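Side-chain contacts in acetyl xylan esterase (Paenibacillus sp. R4, PDB 6AGQ), which probably removes acetyl groups from acetylated xylan, as a cold-active esterase of the alpha/beta-hydrolase superfamily: residues A42-V47 and L165-S170; Y58-D63 and A114-D119; D63-T68 and V157-I162; Y133-I138 and G145-A150. All blocks are in the same frame, centred on the assembly; numbering follows the deposited sequence.

In the fold
Contacts 1, 2 and 3 cluster where helix 153-170 packs on one face of the mixed beta sheet, from the N-terminal strands to strands 114-118 and 86-92. The centres of contacts 1 and 2 are about 6 Å apart, those of contacts 2 and 3 about 13 Å. Contacts 1 and 3 share the helix, contacts 2 and 3 share D63, and strands 43-46 and 55-63 are sheet neighbours. Along the chain, contacts 2 and 3 alternate and both lie inside the loop closed by contact 1; contact 4 is nested inside the loop closed by contact 3, their centres about 18 Å apart. Helix 153-170 thus packs across several strands of one alpha/beta-hydrolase sheet; contact 4 lies in the long loop before it.

Contact 1 of 4, residues A42-V47 and L165-S170; sequences AQVNLV and LDFVCS
A42 and F167 mark the nearest backbone approach, with their CA atoms 7.3 Å apart; beyond A42, strand 43-46 diverges from the axis of helix 153-170, to which 165-170 belong. This is helix-on-sheet packing of the alpha/beta-hydrolase fold: 43-46 is the outermost strand at one end of the sheet, held to strand 55-63 by backbone bonds such as that of Q43 with V61, and the helix lies across the face beside it. Alternation from A42 into the strand picks the participants: A42 and V44 direct their side chains at the helix, and Q43 between them points away.

Both meet the same partner, the F167 ring, and both come to its edge close to the ring plane rather than over a face. The A42 methyl spans one ring bond, its CB being 3.9 Å from both F167 CD1 and F167 CE1. One bond further round the rim, V44 CG2 lies 3.8 Å from F167 CE1 and 3.9 Å from F167 CZ. With CG anti to the backbone N (chi1 175°), the F167 ring extends from the helix towards the strand, its edge leading. V44 shows the ring the branch beside its own backbone N. Near the C-terminal end of helix 153-170, F167 and V168 both touch L116 of strand 114-118, while D166 OD1 forms a salt bridge with R200. On the helix itself, S170 OG donates to F167 O over 2.6 Å, with a C=O...donor angle of 130° and OG tilted 16° from the carbonyl plane.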
loop_
_atom_site.group_PDB
_atom_site.type_symbol
_atom_site.label_atom_id
_atom_site.label_comp_id
_atom_site.label_asym_id
_atom_site.label_seq_id
_atom_site.Cartn_x
_atom_site.Cartn_y
_atom_site.Cartn_z
ATOM N N ALA A 42 -42.221 23.874 7.174
ATOM C CA ALA A 42 -41.755 22.961 8.222
ATOM C C ALA A 42 -42.823 21.916 8.663
ATOM O O ALA A 42 -43.931 22.269 9.013
ATOM C CB ALA A 42 -41.265 23.749 9.424
ATOM N N GLN A 43 -42.479 20.635 8.587
ATOM C CA GLN A 43 -43.261 19.581 9.200
ATOM C C GLN A 43 -42.368 18.991 10.295
ATOM O O GLN A 43 -41.144 18.802 10.130
ATOM C CB GLN A 43 -43.691 18.498 8.214
ATOM C CG GLN A 43 -44.503 18.947 6.978
ATOM C CD GLN A 43 -44.599 17.838 5.902
ATOM O OE1 GLN A 43 -44.076 17.984 4.787
ATOM N NE2 GLN A 43 -45.246 16.708 6.252
ATOM N N VAL A 44 -42.967 18.733 11.435
ATOM C CA VAL A 44 -42.278 18.137 12.531
ATOM C C VAL A 44 -43.084 16.905 13.027
ATOM O O VAL A 44 -44.295 16.895 12.985
ATOM C CB VAL A 44 -42.087 19.250 13.537
ATOM C CG1 VAL A 44 -41.564 18.720 14.819
ATOM C CG2 VAL A 44 -41.130 20.304 12.975
ATOM N N ASN A 45 -42.423 15.897 13.545
ATOM C CA ASN A 45 -43.096 14.648 13.982
ATOM C C ASN A 45 -42.320 14.045 15.181
ATOM O O ASN A 45 -41.165 13.690 15.029
ATOM C CB ASN A 45 -43.067 13.707 12.760
ATOM C CG ASN A 45 -43.384 12.279 13.075
ATOM O OD1 ASN A 45 -44.012 11.967 14.079
ATOM N ND2 ASN A 45 -42.970 11.388 12.184
ATOM N N LEU A 46 -42.933 13.945 16.351
ATOM C CA LEU A 46 -42.254 13.429 17.544
ATOM C C LEU A 46 -41.926 11.952 17.357
ATOM O O LEU A 46 -42.758 11.184 16.876
ATOM C CB LEU A 46 -43.120 13.601 18.767
ATOM C CG LEU A 46 -42.589 13.341 20.162
ATOM C CD1 LEU A 46 -41.533 14.368 20.535
ATOM C CD2 LEU A 46 -43.759 13.479 21.155
ATOM N N VAL A 47 -40.691 11.576 17.678
ATOM C CA VAL A 47 -40.300 10.186 17.696
ATOM C C VAL A 47 -40.790 9.589 19.011
ATOM O O VAL A 47 -40.367 10.043 20.098
ATOM C CB VAL A 47 -38.771 9.992 17.551
ATOM C CG1 VAL A 47 -38.420 8.522 17.815
ATOM C CG2 VAL A 47 -38.332 10.406 16.143
ATOM N N LEU A 165 -31.295 27.948 9.900
ATOM C CA LEU A 165 -31.397 29.009 10.925
ATOM C C LEU A 165 -32.818 29.577 10.960
ATOM O O LEU A 165 -33.299 29.865 12.039
ATOM C CB LEU A 165 -30.424 30.141 10.676
ATOM C CG LEU A 165 -28.983 29.738 10.392
ATOM C CD1 LEU A 165 -28.175 30.944 9.886
ATOM C CD2 LEU A 165 -28.351 29.066 11.602
ATOM N N ASP A 166 -33.488 29.708 9.800
ATOM C CA ASP A 166 -34.946 30.070 9.728
ATOM C C ASP A 166 -35.772 29.023 10.483
ATOM O O ASP A 166 -36.722 29.365 11.156
ATOM C CB ASP A 166 -35.555 30.117 8.265
ATOM C CG ASP A 166 -34.897 31.175 7.309
ATOM O OD1 ASP A 166 -34.171 32.066 7.773
ATOM O OD2 ASP A 166 -35.135 31.107 6.057
ATOM N N PHE A 167 -35.456 27.745 10.313
ATOM C CA PHE A 167 -36.199 26.706 11.053
ATOM C C PHE A 167 -36.013 26.849 12.566
ATOM O O PHE A 167 -37.023 26.900 13.303
ATOM C CB PHE A 167 -35.834 25.286 10.662
ATOM C CG PHE A 167 -36.526 24.230 11.512
ATOM C CD1 PHE A 167 -37.841 23.862 11.255
ATOM C CD2 PHE A 167 -35.857 23.635 12.619
ATOM C CE1 PHE A 167 -38.474 22.917 12.068
ATOM C CE2 PHE A 167 -36.468 22.676 13.421
ATOM C CZ PHE A 167 -37.780 22.308 13.149
ATOM N N VAL A 168 -34.773 26.913 13.052
ATOM C CA VAL A 168 -34.632 26.992 14.489
ATOM C C VAL A 168 -35.242 28.273 15.033
ATOM O O VAL A 168 -35.810 28.239 16.133
ATOM C CB VAL A 168 -33.204 26.736 15.049
ATOM C CG1 VAL A 168 -32.766 25.326 14.703
ATOM C CG2 VAL A 168 -32.162 27.777 14.651
ATOM N N CYS A 169 -35.143 29.384 14.296
ATOM C CA CYS A 169 -35.743 30.663 14.766
ATOM C C CYS A 169 -37.281 30.650 14.776
ATOM O O CYS A 169 -37.908 31.285 15.610
ATOM C CB CYS A 169 -35.253 31.842 13.950
ATOM S SG CYS A 169 -33.538 32.181 14.339
ATOM N N SER A 170 -37.871 29.887 13.867
ATOM C CA SER A 170 -39.318 29.600 13.960
ATOM C C SER A 170 -39.781 28.754 15.170
ATOM O O SER A 170 -40.992 28.715 15.436
ATOM C CB SER A 170 -39.800 28.918 12.685
ATOM O OG SER A 170 -39.463 27.534 12.719
#

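Contact 2 of 4, residues Y58-D63 and A114-D119; sequences YDVVYD and AALAID
V60 and I118 bring the two strands closest, with 8.7 Å between their CA atoms, a spacing too wide for strands hydrogen-bonded to each other. The two run in the same general direction, and their side chains meet over one face of the sheet. Y62 has the largest share of the buried surface. Its CG sits between the backbone N and the carbonyl carbon (chi1 63°), the crowded position, and from there the ring reaches over towards the other strand. I118 comes to the ring's edge near its plane: CG2 is 4.1 Å from Y62 CE1 and 3.9 Å from Y62 OH, while I118 CD1 lies 3.7 Å from the same Y62 OH. The two side chains cross at about a right angle, and both I118 methyls, CG2 and CD1, lie near the phenol oxygen.

The spacing follows from the sheet order of this alpha/beta-hydrolase. Strand 69-77 lies between the two and is antiparallel to each; V60 pairs with G72 on it, and Y62 with I70. The bridging side chains therefore span a whole strand, and they occupy the layer beneath helix 153-170. Y62 touches A164 there, and its hydroxyl donates to D160 O, which satisfies the polar atom within the buried interface and fixes where the ring ends. Further back along both strands, V60 turns its CB towards the neighbour and its CG1 approaches L116 CD1 at 4.3 Å, a looser van der Waals contact. F167 of the helix packs on V60.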
loop_
_atom_site.group_PDB
_atom_site.type_symbol
_atom_site.label_atom_id
_atom_site.label_comp_id
_atom_site.label_asym_id
_atom_site.label_seq_id
_atom_site.Cartn_x
_atom_site.Cartn_y
_atom_site.Cartn_z
ATOM N N TYR A 58 -37.491 15.120 17.364
ATOM C CA TYR A 58 -38.353 15.330 16.230
ATOM C C TYR A 58 -37.678 15.011 14.944
ATOM O O TYR A 58 -36.557 15.404 14.705
ATOM C CB TYR A 58 -38.810 16.773 16.183
ATOM C CG TYR A 58 -39.606 17.183 17.411
ATOM C CD1 TYR A 58 -40.986 17.040 17.445
ATOM C CD2 TYR A 58 -38.956 17.649 18.540
ATOM C CE1 TYR A 58 -41.720 17.421 18.580
ATOM C CE2 TYR A 58 -39.649 18.011 19.684
ATOM C CZ TYR A 58 -41.036 17.887 19.706
ATOM O OH TYR A 58 -41.692 18.225 20.859
ATOM N N ASP A 59 -38.398 14.291 14.107
ATOM C CA ASP A 59 -38.104 14.091 12.767
ATOM C C ASP A 59 -38.634 15.343 12.039
ATOM O O ASP A 59 -39.758 15.773 12.251
ATOM C CB ASP A 59 -38.854 12.822 12.298
ATOM C CG ASP A 59 -38.297 12.276 11.020
ATOM O OD1 ASP A 59 -37.354 12.919 10.515
ATOM O OD2 ASP A 59 -38.786 11.228 10.511
ATOM N N VAL A 60 -37.806 15.941 11.192
ATOM C CA VAL A 60 -38.060 17.298 10.708
ATOM C C VAL A 60 -37.820 17.315 9.193
ATOM O O VAL A 60 -36.860 16.667 8.717
ATOM C CB VAL A 60 -37.144 18.233 11.514
ATOM C CG1 VAL A 60 -36.779 19.479 10.770
ATOM C CG2 VAL A 60 -37.775 18.506 12.878
ATOM N N VAL A 61 -38.708 17.997 8.451
ATOM C CA VAL A 61 -38.528 18.310 7.021
ATOM C C VAL A 61 -38.918 19.774 6.788
ATOM O O VAL A 61 -39.921 20.264 7.362
ATOM C CB VAL A 61 -39.234 17.294 6.081
ATOM C CG1 VAL A 61 -40.732 17.198 6.320
ATOM C CG2 VAL A 61 -38.948 17.624 4.623
ATOM N N TYR A 62 -38.047 20.510 6.094
ATOM C CA TYR A 62 -38.407 21.810 5.566
ATOM C C TYR A 62 -38.020 21.925 4.103
ATOM O O TYR A 62 -37.137 21.253 3.642
ATOM C CB TYR A 62 -37.852 22.981 6.432
ATOM C CG TYR A 62 -36.342 23.072 6.504
ATOM C CD1 TYR A 62 -35.618 22.401 7.496
ATOM C CD2 TYR A 62 -35.629 23.829 5.581
ATOM C CE1 TYR A 62 -34.237 22.446 7.517
ATOM C CE2 TYR A 62 -34.260 23.889 5.604
ATOM C CZ TYR A 62 -33.556 23.223 6.595
ATOM O OH TYR A 62 -32.160 23.288 6.594
ATOM N N ASP A 63 -38.650 22.814 3.377
ATOM C CA ASP A 63 -38.292 23.034 1.939
ATOM C C ASP A 63 -37.033 23.917 1.789
ATOM O O ASP A 63 -36.886 24.951 2.467
ATOM C CB ASP A 63 -39.421 23.740 1.185
ATOM C CG ASP A 63 -40.633 22.831 0.904
ATOM O OD1 ASP A 63 -40.629 21.625 1.246
ATOM O OD2 ASP A 63 -41.594 23.369 0.313
ATOM N N ALA A 114 -31.303 23.227 22.673
ATOM C CA ALA A 114 -31.869 22.568 21.523
ATOM C C ALA A 114 -30.768 22.275 20.527
ATOM O O ALA A 114 -29.733 22.914 20.554
ATOM C CB ALA A 114 -32.911 23.456 20.894
ATOM N N ALA A 115 -30.983 21.319 19.623
ATOM C CA ALA A 115 -30.033 21.095 18.569
ATOM C C ALA A 115 -30.708 20.584 17.313
ATOM O O ALA A 115 -31.654 19.766 17.374
ATOM C CB ALA A 115 -28.924 20.130 19.036
ATOM N N LEU A 116 -30.177 20.996 16.173
ATOM C CA LEU A 116 -30.699 20.539 14.866
ATOM C C LEU A 116 -29.536 20.011 14.048
ATOM O O LEU A 116 -28.518 20.706 13.884
ATOM C CB LEU A 116 -31.393 21.708 14.115
ATOM C CG LEU A 116 -31.746 21.504 12.621
ATOM C CD1 LEU A 116 -32.966 20.615 12.437
ATOM C CD2 LEU A 116 -31.988 22.895 12.046
ATOM N N ALA A 117 -29.708 18.811 13.498
ATOM C CA ALA A 117 -28.843 18.313 12.469
ATOM C C ALA A 117 -29.591 18.096 11.166
ATOM O O ALA A 117 -30.619 17.483 11.174
ATOM C CB ALA A 117 -28.241 16.995 12.924
ATOM N N ILE A 118 -29.015 18.482 10.044
ATOM C CA ILE A 118 -29.652 18.358 8.734
ATOM C C ILE A 118 -28.825 17.563 7.704
ATOM O O ILE A 118 -27.623 17.506 7.795
ATOM C CB ILE A 118 -29.918 19.774 8.118
ATOM C CG1 ILE A 118 -28.619 20.544 7.890
ATOM C CG2 ILE A 118 -30.848 20.599 9.026
ATOM C CD1 ILE A 118 -28.839 21.831 7.140
ATOM N N ASP A 119 -29.501 16.906 6.779
ATOM C CA ASP A 119 -28.908 16.391 5.544
ATOM C C ASP A 119 -28.461 17.524 4.579
ATOM O O ASP A 119 -29.150 18.495 4.417
ATOM C CB ASP A 119 -29.924 15.620 4.779
ATOM C CG ASP A 119 -30.299 14.227 5.390
ATOM O OD1 ASP A 119 -29.564 13.634 6.243
ATOM O OD2 ASP A 119 -31.354 13.720 4.914
#

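Contact 3 of 4, residues D63-T68 and V157-I162; sequences DGADGT and VYLDCI
D160 lays one carboxylate oxygen over the backbone of G64: D160 OD1 lies 3.5 Å from G64 CA, an approach permitted by the absence of a side chain on that glycine. The backbones are correspondingly close, the CA atoms of G64 and D160 being 5.2 Å apart. A65 CB points at the helix and meets L159 CD1 at 4.2 Å, a separate apolar touch one residue along.

Residues 63-68 form the hairpin connection between antiparallel strands 55-63 and 69-77. G64 to G67 make a type I turn closed by G67 N to G64 O (3.0 Å), and G64 N bonds to T68 O (2.8 Å). With G67 at positive phi (86°), this fits a type I turn followed by a G1 bulge. D66 OD1 makes an Asx turn by accepting T68 N at 3.3 Å; the same oxygen also accepts T68 OG1 at 2.7 Å, from the same face of its carboxylate and on the syn side.

D66 OD1 and D160 OD1 stand 5.4 Å apart, and R121 pairs with both acids, NH1 with D66 OD1 and NE with D160 OD2, probably offsetting their mutual repulsion.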
loop_
_atom_site.group_PDB
_atom_site.type_symbol
_atom_site.label_atom_id
_atom_site.label_comp_id
_atom_site.label_asym_id
_atom_site.label_seq_id
_atom_site.Cartn_x
_atom_site.Cartn_y
_atom_site.Cartn_z
ATOM N N ASP A 63 -38.650 22.814 3.377
ATOM C CA ASP A 63 -38.292 23.034 1.939
ATOM C C ASP A 63 -37.033 23.917 1.789
ATOM O O ASP A 63 -36.886 24.951 2.467
ATOM C CB ASP A 63 -39.421 23.740 1.185
ATOM C CG ASP A 63 -40.633 22.831 0.904
ATOM O OD1 ASP A 63 -40.629 21.625 1.246
ATOM O OD2 ASP A 63 -41.594 23.369 0.313
ATOM N N GLY A 64 -36.149 23.523 0.873
ATOM C CA GLY A 64 -35.115 24.412 0.398
ATOM C C GLY A 64 -35.738 25.470 -0.511
ATOM O O GLY A 64 -36.936 25.435 -0.812
ATOM N N ALA A 65 -34.905 26.380 -0.957
ATOM C CA ALA A 65 -35.336 27.481 -1.800
ATOM C C ALA A 65 -35.895 27.003 -3.127
ATOM O O ALA A 65 -36.850 27.599 -3.600
ATOM C CB ALA A 65 -34.193 28.454 -2.029
ATOM N N ASP A 66 -35.361 25.904 -3.668
ATOM C CA ASP A 66 -35.907 25.294 -4.889
ATOM C C ASP A 66 -36.964 24.173 -4.620
ATOM O O ASP A 66 -37.318 23.405 -5.502
ATOM C CB ASP A 66 -34.757 24.811 -5.836
ATOM C CG ASP A 66 -34.015 23.526 -5.307
ATOM O OD1 ASP A 66 -34.252 23.122 -4.136
ATOM O OD2 ASP A 66 -33.188 22.916 -6.064
ATOM N N GLY A 67 -37.489 24.081 -3.419
ATOM C CA GLY A 67 -38.472 23.025 -3.128
ATOM C C GLY A 67 -37.948 21.650 -2.698
ATOM O O GLY A 67 -38.741 20.788 -2.395
ATOM N N THR A 68 -36.635 21.404 -2.701
ATOM C CA THR A 68 -36.088 20.125 -2.159
ATOM C C THR A 68 -36.480 19.933 -0.640
ATOM O O THR A 68 -36.267 20.831 0.141
ATOM C CB THR A 68 -34.543 20.148 -2.259
ATOM O OG1 THR A 68 -34.126 20.534 -3.575
ATOM C CG2 THR A 68 -33.932 18.827 -1.912
ATOM N N VAL A 157 -26.981 24.469 -1.545
ATOM C CA VAL A 157 -26.577 23.930 -0.212
ATOM C C VAL A 157 -26.476 25.029 0.844
ATOM O O VAL A 157 -27.000 24.886 1.975
ATOM C CB VAL A 157 -25.269 23.091 -0.323
ATOM C CG1 VAL A 157 -24.846 22.535 1.004
ATOM C CG2 VAL A 157 -25.484 21.940 -1.312
ATOM N N TYR A 158 -25.821 26.155 0.493
ATOM C CA TYR A 158 -25.646 27.245 1.455
ATOM C C TYR A 158 -26.965 27.863 1.825
ATOM O O TYR A 158 -27.210 28.211 2.989
ATOM C CB TYR A 158 -24.687 28.328 0.960
ATOM C CG TYR A 158 -23.223 27.941 0.942
ATOM C CD1 TYR A 158 -22.802 26.618 1.007
ATOM C CD2 TYR A 158 -22.255 28.895 0.821
ATOM C CE1 TYR A 158 -21.460 26.287 0.972
ATOM C CE2 TYR A 158 -20.905 28.532 0.720
ATOM C CZ TYR A 158 -20.530 27.256 0.818
ATOM O OH TYR A 158 -19.220 26.891 0.745
ATOM N N LEU A 159 -27.837 27.992 0.850
ATOM C CA LEU A 159 -29.202 28.462 1.158
ATOM C C LEU A 159 -29.977 27.518 2.081
ATOM O O LEU A 159 -30.721 27.986 2.945
ATOM C CB LEU A 159 -29.985 28.662 -0.165
ATOM C CG LEU A 159 -29.426 29.752 -1.045
ATOM C CD1 LEU A 159 -30.198 29.815 -2.352
ATOM C CD2 LEU A 159 -29.415 31.134 -0.400
ATOM N N ASP A 160 -29.898 26.203 1.853
ATOM C CA ASP A 160 -30.525 25.207 2.795
ATOM C C ASP A 160 -30.015 25.408 4.232
ATOM O O ASP A 160 -30.787 25.281 5.200
ATOM C CB ASP A 160 -30.205 23.789 2.429
ATOM C CG ASP A 160 -30.711 23.382 1.038
ATOM O OD1 ASP A 160 -31.671 24.016 0.513
ATOM O OD2 ASP A 160 -30.112 22.413 0.440
ATOM N N CYS A 161 -28.715 25.755 4.342
ATOM C CA CYS A 161 -28.023 25.940 5.604
ATOM C C CYS A 161 -28.458 27.182 6.311
ATOM O O CYS A 161 -28.387 27.211 7.525
ATOM C CB CYS A 161 -26.476 25.903 5.448
ATOM S SG CYS A 161 -25.836 24.265 4.962
ATOM N N ILE A 162 -28.816 28.225 5.556
ATOM C CA ILE A 162 -29.380 29.460 6.130
ATOM C C ILE A 162 -30.844 29.218 6.524
ATOM O O ILE A 162 -31.375 29.714 7.562
ATOM C CB ILE A 162 -29.257 30.633 5.106
ATOM C CG1 ILE A 162 -27.797 31.158 5.093
ATOM C CG2 ILE A 162 -30.264 31.779 5.376
ATOM C CD1 ILE A 162 -27.495 31.990 3.841
#

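Contact 4 of 4, residues Y133-I138 and G145-A150; sequences YPQGGI and GILDPA
Y133 meets G145 first through its CB, 4.1 Å from G145 N; further out, Y133 CD1 is 3.9 Å from G145 N and 4.2 Å from G145 CA. With CG beside Y133's own N (chi1 -50°), the ring lies obliquely against G145 N, and at the tip OH hydrogen-bonds D129 OD2 beyond the two segments. G145 has positive phi (71°) and no side chain, so Y133 can pack directly against its backbone; the two CA atoms are 5.3 Å apart. P134 extends the cover, its CD 4.4 Å from G145 CA.

A water takes the N-H of G145, roughly at right angles to the direction of Y133 CD1: it accepts from G145 N at 3.0 Å and donates to Q135 O, also at 3.0 Å. This bridge satisfies a buried amide where no direct hydrogen bond joins the segments. G145 also opens a type I turn ending at D148, whose OD1 receives A150 N in an Asx turn.

Both segments belong to the long loop from strand 114-118 to helix 153-170. L147 CD1 comes within 4.4 Å of Q135 NE2; L147 packs on W232 of helix 226-236 and V246 of helix 243-251, while Q135 touches Y236 of the former helix and G125 of the second subunit.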
loop_
_atom_site.group_PDB
_atom_site.type_symbol
_atom_site.label_atom_id
_atom_site.label_comp_id
_atom_site.label_asym_id
_atom_site.label_seq_id
_atom_site.Cartn_x
_atom_site.Cartn_y
_atom_site.Cartn_z
ATOM N N TYR A 133 -28.277 20.779 -13.478
ATOM C CA TYR A 133 -26.972 21.248 -13.844
ATOM C C TYR A 133 -26.804 21.184 -15.404
ATOM O O TYR A 133 -27.386 20.321 -16.074
ATOM C CB TYR A 133 -25.888 20.488 -13.069
ATOM C CG TYR A 133 -26.135 20.449 -11.579
ATOM C CD1 TYR A 133 -25.874 21.551 -10.799
ATOM C CD2 TYR A 133 -26.682 19.316 -10.950
ATOM C CE1 TYR A 133 -26.155 21.555 -9.482
ATOM C CE2 TYR A 133 -26.944 19.308 -9.588
ATOM C CZ TYR A 133 -26.698 20.442 -8.852
ATOM O OH TYR A 133 -26.937 20.511 -7.471
ATOM N N PRO A 134 -26.080 22.163 -16.001
ATOM C CA PRO A 134 -25.917 22.125 -17.469
ATOM C C PRO A 134 -25.118 20.969 -18.031
ATOM O O PRO A 134 -25.207 20.723 -19.235
ATOM C CB PRO A 134 -25.224 23.468 -17.817
ATOM C CG PRO A 134 -24.803 24.087 -16.526
ATOM C CD PRO A 134 -25.463 23.353 -15.388
ATOM N N GLN A 135 -24.304 20.300 -17.228
ATOM C CA GLN A 135 -23.450 19.248 -17.763
ATOM C C GLN A 135 -23.410 18.152 -16.753
ATOM O O GLN A 135 -23.972 18.277 -15.659
ATOM C CB GLN A 135 -22.011 19.767 -18.017
ATOM C CG GLN A 135 -21.899 21.011 -18.931
ATOM C CD GLN A 135 -20.469 21.348 -19.448
ATOM O OE1 GLN A 135 -19.444 20.801 -19.012
ATOM N NE2 GLN A 135 -20.414 22.278 -20.403
ATOM N N GLY A 136 -22.691 17.082 -17.079
ATOM C CA GLY A 136 -22.390 16.086 -16.070
ATOM C C GLY A 136 -21.303 16.462 -15.066
ATOM O O GLY A 136 -20.972 17.656 -14.828
ATOM N N GLY A 137 -20.723 15.429 -14.444
ATOM C CA GLY A 137 -19.562 15.673 -13.582
ATOM C C GLY A 137 -18.739 14.486 -13.206
ATOM O O GLY A 137 -18.934 13.414 -13.699
ATOM N N ILE A 138 -17.827 14.732 -12.266
ATOM C CA ILE A 138 -17.011 13.729 -11.617
ATOM C C ILE A 138 -17.902 13.102 -10.542
ATOM O O ILE A 138 -18.649 13.833 -9.892
ATOM C CB ILE A 138 -15.794 14.429 -10.948
ATOM C CG1 ILE A 138 -14.970 15.206 -11.991
ATOM C CG2 ILE A 138 -14.894 13.469 -10.179
ATOM C CD1 ILE A 138 -14.548 14.454 -13.236
ATOM N N GLY A 145 -22.203 21.963 -11.933
ATOM C CA GLY A 145 -22.424 23.391 -12.233
ATOM C C GLY A 145 -21.208 24.268 -12.001
ATOM O O GLY A 145 -21.341 25.478 -11.773
ATOM N N ILE A 146 -20.022 23.682 -12.093
ATOM C CA ILE A 146 -18.778 24.377 -11.735
ATOM C C ILE A 146 -18.390 25.552 -12.618
ATOM O O ILE A 146 -17.648 26.449 -12.164
ATOM C CB ILE A 146 -17.598 23.431 -11.564
ATOM C CG1 ILE A 146 -16.515 24.097 -10.678
ATOM C CG2 ILE A 146 -17.066 22.935 -12.901
ATOM C CD1 ILE A 146 -15.548 23.082 -10.121
ATOM N N LEU A 147 -18.917 25.596 -13.846
ATOM C CA LEU A 147 -18.679 26.738 -14.737
ATOM C C LEU A 147 -19.482 28.023 -14.544
ATOM O O LEU A 147 -19.141 29.036 -15.154
ATOM C CB LEU A 147 -18.738 26.278 -16.186
ATOM C CG LEU A 147 -17.636 25.238 -16.476
ATOM C CD1 LEU A 147 -17.779 24.753 -17.927
ATOM C CD2 LEU A 147 -16.218 25.769 -16.208
ATOM N N ASP A 148 -20.483 28.024 -13.670
ATOM C CA ASP A 148 -21.261 29.221 -13.388
ATOM C C ASP A 148 -21.735 29.212 -11.923
ATOM O O ASP A 148 -22.456 28.312 -11.559
ATOM C CB ASP A 148 -22.459 29.252 -14.352
ATOM C CG ASP A 148 -23.392 30.492 -14.160
ATOM O OD1 ASP A 148 -23.058 31.483 -13.434
ATOM O OD2 ASP A 148 -24.499 30.464 -14.761
ATOM N N PRO A 149 -21.388 30.244 -11.109
ATOM C CA PRO A 149 -21.816 30.194 -9.711
ATOM C C PRO A 149 -23.351 30.179 -9.512
ATOM O O PRO A 149 -23.802 29.670 -8.511
ATOM C CB PRO A 149 -21.200 31.453 -9.073
ATOM C CG PRO A 149 -20.825 32.327 -10.207
ATOM C CD PRO A 149 -20.575 31.442 -11.392
ATOM N N ALA A 150 -24.108 30.749 -10.436
ATOM C CA ALA A 150 -25.563 30.750 -10.363
ATOM C C ALA A 150 -26.148 29.344 -10.325
ATOM O O ALA A 150 -27.200 29.170 -9.724
ATOM C CB ALA A 150 -26.176 31.520 -11.536
HETATM O O HOH W 1 -22.501 20.629 -14.575
#